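Local coordinates for TudS (Uncultured bacterium, PDB 6Z96), which removes sulfur from thiouracil without net redox chemistry, using a [4Fe-4S] cluster that probably takes up the sulfur as a [4Fe-5S] intermediate, at residues 5-9 / 10-14; 82-85 / 86-90. One frame throughout, in Å; residues are numbered along the deposited sequence. Where two conformers were deposited one is given.

Interaction 1 (5-9 / 10-14) is a buried turn at the end of strand 5-8, and it carries a cysteine ligand of the iron-sulfur cluster. Interaction 2 (82-85 / 86-90) is a run of helix 73-90, buried on one side and exposed on the other. Their centres lie about 15 Å apart. They meet through Ile6 of strand 5-8, whose CG2 packs 3.7 Å from Cys87 SG and whose CD1 lies 3.8 Å from Leu86 CD2. The turn combines metal coordination with the hydrogen bonds of a Schellman motif. The helix has regular backbone bonds and leucine packing. One cysteine, Cys10, binds iron; the other, Cys87, packs against the sheet.

Interaction 1: 5-9 / 10-14; sequences IIVSA and CLLGQ. With SF4 (iron/sulfur cluster), chain C.
The carbonyl oxygen of Ala9 is gripped by two backbone N-H groups from opposite faces of its plane. Gln14 N lies 3.2 Å from Ala9 O, with an N-H...O angle of 152°. Leu12 N is 3.1 Å from Ala9 O, but comes from well above the carbonyl plane, and its bond is more bent. One residue earlier, Leu11 N bonds to Ser8 O at 2.9 Å. Within the Gln14 to Ala9 bond, Gly13 N bonds to Cys10 O at 3.0 Å. This pair of bonds makes a Schellman motif soon after strand 5-8, with Gly13 at the position of positive phi (91°).

The side chains follow the turn. In one of its two conformers, Val7 places CG1 4.0 Å from Leu12 CG and also near Leu11 CB, so this contact is less certain. Leu11 reaches back with CD1 to Ser8 CB. Gln14 lays its CB and CG against Ala9 O, and its amide OE1 stands 3.9 Å from Ala9 CB. An alanine here would lack CG and the amide, and would probably leave one side of Ala9, its methyl and its carbonyl oxygen, without that contact.

Cys10 coordinates the cluster: its SG is 2.3 Å from FE2. With chi1 at 58°, SG sits between the backbone N and the carbonyl carbon, and this turns it to the iron. Ser8 CB packs 3.4 Å from the cluster sulfide S1. Ser8 OG hydrogen-bonds to Lys98 N, which ties the strand end to another loop of the cluster pocket. The bonds of the turn therefore probably fix where Cys10 SG meets FE2.

Interaction 2: 82-85 / 86-90; sequences LALG and LCLAQ
Helix 73-90 includes both segments, and four successive i to i+4 backbone hydrogen bonds join them. Leu86 N bonds to Leu82 O, and Cys87 N to Ala83 O. The bond from Leu88 N to Leu84 O measures 2.9 Å and is nearly straight, with an N-H...O angle of 165°. Ala89 N closes the set on Gly85 O at 3.0 Å.

Leu84 and Leu88 make the side-chain contact, one turn apart on the same flank. Leu84 CG lies 4.0 Å from Leu88 CD1, and Leu84 CD1 approaches Leu88 CG at 4.1 Å. The two side chains meet at a slant. Leu84 has CG anti to its backbone N (chi1 176°), whereas Leu88 has CG anti to its carbonyl carbon (chi1 -63°). At this chi1, Leu88 CG lies beyond the Leu84 carbonyl oxygen, 3.3 Å from O. Ala89 CB similarly rests 3.4 Å from Gly85 O.

On its buried side, Leu84 packs on Leu128 and Leu129 of helix 124-131. Leu86 and Cys87 lie against Ile6 of strand 5-8, and Leu86 also meets Phe42 of strand 39-42. Leu88 and Ala89 are exposed. With Leu86 and Cys87 on the strands and Leu84 on a neighbouring helix, this pattern is typical of an alpha/beta fold in which a helix packs on a parallel beta-sheet.

Interaction 1: 5-9 / 10-14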
loop_
_atom_site.group_PDB
_atom_site.type_symbol
_atom_site.label_atom_id
_atom_site.label_comp_id
_atom_site.label_asym_id
_atom_site.label_seq_id
_atom_site.Cartn_x
_atom_site.Cartn_y
_atom_site.Cartn_z
ATOM N N ILE A 5 10.613 6.916 -0.300
ATOM C CA ILE A 5 9.189 6.638 -0.310
ATOM C C ILE A 5 8.973 5.227 0.232
ATOM O O ILE A 5 9.891 4.403 0.198
ATOM C CB ILE A 5 8.564 6.789 -1.717
ATOM C CG1 ILE A 5 9.011 5.678 -2.684
ATOM C CG2 ILE A 5 8.808 8.197 -2.304
ATOM C CD1 ILE A 5 8.218 5.688 -4.032
ATOM N N ILE A 6 7.733 4.951 0.671
ATOM C CA ILE A 6 7.363 3.587 1.029
ATOM C C ILE A 6 6.563 3.072 -0.177
ATOM O O ILE A 6 5.787 3.816 -0.794
ATOM C CB ILE A 6 6.564 3.564 2.348
ATOM C CG1 ILE A 6 6.249 2.133 2.788
ATOM C CG2 ILE A 6 5.291 4.361 2.255
ATOM C CD1 ILE A 6 5.711 2.065 4.252
ATOM N N VAL A 7 6.776 1.791 -0.552
ATOM C CA VAL A 7 6.118 1.226 -1.729
ATOM C C VAL A 7 5.529 -0.125 -1.401
ATOM O O VAL A 7 6.220 -0.938 -0.811
ATOM C CB VAL A 7 7.142 1.021 -2.885
ATOM C CG1 VAL A 7 6.457 0.538 -4.164
ATOM C CG2 VAL A 7 7.941 2.295 -3.156
ATOM N N SER A 8 4.282 -0.403 -1.826
ATOM C CA SER A 8 3.689 -1.747 -1.660
ATOM C C SER A 8 4.657 -2.791 -2.240
ATOM O O SER A 8 5.089 -2.655 -3.384
ATOM C CB SER A 8 2.400 -1.846 -2.471
ATOM O OG SER A 8 1.360 -1.128 -1.834
ATOM N N ALA A 9 5.038 -3.781 -1.431
ATOM C CA ALA A 9 6.049 -4.750 -1.858
ATOM C C ALA A 9 5.674 -5.485 -3.137
ATOM O O ALA A 9 6.562 -5.818 -3.941
ATOM C CB ALA A 9 6.349 -5.740 -0.730
ATOM N N CYS A 10 4.371 -5.711 -3.358
ATOM C CA CYS A 10 3.938 -6.395 -4.576
ATOM C C CYS A 10 4.248 -5.563 -5.830
ATOM O O CYS A 10 4.524 -6.148 -6.886
ATOM C CB CYS A 10 2.463 -6.759 -4.508
ATOM S SG CYS A 10 1.372 -5.331 -4.262
ATOM N N LEU A 11 4.221 -4.224 -5.718
ATOM C CA LEU A 11 4.530 -3.380 -6.896
ATOM C C LEU A 11 5.995 -3.494 -7.303
ATOM O O LEU A 11 6.333 -3.163 -8.443
ATOM C CB LEU A 11 4.206 -1.907 -6.608
ATOM C CG LEU A 11 2.714 -1.611 -6.417
ATOM C CD1 LEU A 11 2.507 -0.127 -6.012
ATOM C CD2 LEU A 11 1.924 -1.881 -7.696
ATOM N N LEU A 12 6.860 -3.905 -6.384
ATOM C CA LEU A 12 8.285 -4.154 -6.672
ATOM C C LEU A 12 8.553 -5.592 -7.151
ATOM O O LEU A 12 9.720 -5.957 -7.352
ATOM C CB LEU A 12 9.109 -3.884 -5.432
ATOM C CG LEU A 12 9.047 -2.459 -4.957
ATOM C CD1 LEU A 12 9.773 -2.326 -3.652
ATOM C CD2 LEU A 12 9.654 -1.486 -5.993
ATOM N N GLY A 13 7.499 -6.376 -7.368
ATOM C CA GLY A 13 7.619 -7.739 -7.873
ATOM C C GLY A 13 7.739 -8.801 -6.804
ATOM O O GLY A 13 7.966 -9.968 -7.131
ATOM N N GLN A 14 7.597 -8.427 -5.514
ATOM C CA GLN A 14 7.672 -9.435 -4.458
ATOM C C GLN A 14 6.410 -10.277 -4.445
ATOM O O GLN A 14 5.312 -9.756 -4.585
ATOM C CB GLN A 14 7.938 -8.786 -3.124
ATOM C CG GLN A 14 9.222 -7.962 -3.139
ATOM C CD GLN A 14 9.661 -7.602 -1.758
ATOM O OE1 GLN A 14 9.275 -8.248 -0.777
ATOM N NE2 GLN A 14 10.522 -6.606 -1.641
HETATM FE FE1 SF4 C . -1.534 -6.701 -0.770
HETATM FE FE2 SF4 C . 0.546 -5.634 -2.127
HETATM FE FE3 SF4 C . 0.896 -6.410 0.492
HETATM FE FE4 SF4 C . -0.577 -4.174 -0.127
HETATM S S1 SF4 C . 1.692 -4.520 -0.442
HETATM S S2 SF4 C . -1.143 -5.776 1.390
HETATM S S3 SF4 C . -1.611 -4.848 -2.085
HETATM S S4 SF4 C . 0.447 -7.758 -1.336
#

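Interaction 2: 82-85 / 86-90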
loop_
_atom_site.group_PDB
_atom_site.type_symbol
_atom_site.label_atom_id
_atom_site.label_comp_id
_atom_site.label_asym_id
_atom_site.label_seq_id
_atom_site.Cartn_x
_atom_site.Cartn_y
_atom_site.Cartn_z
ATOM N N LEU A 82 2.266 -0.369 11.446
ATOM C CA LEU A 82 3.685 -0.609 11.169
ATOM C C LEU A 82 4.136 0.195 9.938
ATOM O O LEU A 82 5.278 0.675 9.899
ATOM C CB LEU A 82 3.935 -2.098 10.976
ATOM C CG LEU A 82 3.874 -2.870 12.275
ATOM C CD1 LEU A 82 3.838 -4.366 11.993
ATOM C CD2 LEU A 82 5.073 -2.520 13.180
ATOM N N ALA A 83 3.250 0.382 8.943
ATOM C CA ALA A 83 3.602 1.219 7.776
ATOM C C ALA A 83 3.834 2.663 8.240
ATOM O O ALA A 83 4.824 3.286 7.866
ATOM C CB ALA A 83 2.495 1.177 6.727
ATOM N N LEU A 84 2.955 3.156 9.109
ATOM C CA LEU A 84 3.099 4.507 9.663
ATOM C C LEU A 84 4.399 4.608 10.471
ATOM O O LEU A 84 5.121 5.590 10.335
ATOM C CB LEU A 84 1.890 4.830 10.559
ATOM C CG LEU A 84 1.980 6.176 11.268
ATOM C CD1 LEU A 84 1.965 7.305 10.266
ATOM C CD2 LEU A 84 0.853 6.352 12.263
ATOM N N GLY A 85 4.701 3.586 11.275
ATOM C CA GLY A 85 5.923 3.568 12.079
ATOM C C GLY A 85 7.170 3.644 11.234
ATOM O O GLY A 85 8.120 4.344 11.604
ATOM N N LEU A 86 7.181 2.942 10.084
ATOM C CA LEU A 86 8.331 2.983 9.194
ATOM C C LEU A 86 8.464 4.390 8.592
ATOM O O LEU A 86 9.572 4.931 8.520
ATOM C CB LEU A 86 8.173 1.927 8.088
ATOM C CG LEU A 86 9.260 1.898 7.046
ATOM C CD1 LEU A 86 10.570 1.481 7.669
ATOM C CD2 LEU A 86 8.906 0.962 5.907
ATOM N N CYS A 87 7.334 4.990 8.192
ATOM C CA CYS A 87 7.369 6.355 7.635
ATOM C C CYS A 87 7.875 7.357 8.660
ATOM O O CYS A 87 8.683 8.212 8.308
ATOM C CB CYS A 87 6.000 6.766 7.120
ATOM S SG CYS A 87 5.488 5.869 5.634
ATOM N N LEU A 88 7.378 7.288 9.897
ATOM C CA LEU A 88 7.817 8.229 10.937
ATOM C C LEU A 88 9.298 8.059 11.233
ATOM O O LEU A 88 10.020 9.054 11.328
ATOM C CB LEU A 88 6.993 8.073 12.207
ATOM C CG LEU A 88 5.504 8.393 12.072
ATOM C CD1 LEU A 88 4.769 8.079 13.360
ATOM C CD2 LEU A 88 5.273 9.845 11.648
ATOM N N ALA A 89 9.767 6.813 11.332
ATOM C CA ALA A 89 11.176 6.554 11.635
ATOM C C ALA A 89 12.101 7.036 10.530
ATOM O O ALA A 89 13.190 7.535 10.818
ATOM C CB ALA A 89 11.398 5.065 11.876
ATOM N N GLN A 90 11.700 6.835 9.270
ATOM C CA GLN A 90 12.536 7.163 8.113
ATOM C C GLN A 90 12.311 8.554 7.533
ATOM O O GLN A 90 12.977 8.891 6.554
ATOM C CB GLN A 90 12.330 6.117 6.990
ATOM C CG GLN A 90 12.783 4.700 7.343
ATOM C CD GLN A 90 14.228 4.444 6.984
ATOM O OE1 GLN A 90 14.679 4.703 5.880
ATOM N NE2 GLN A 90 14.985 3.918 7.911
#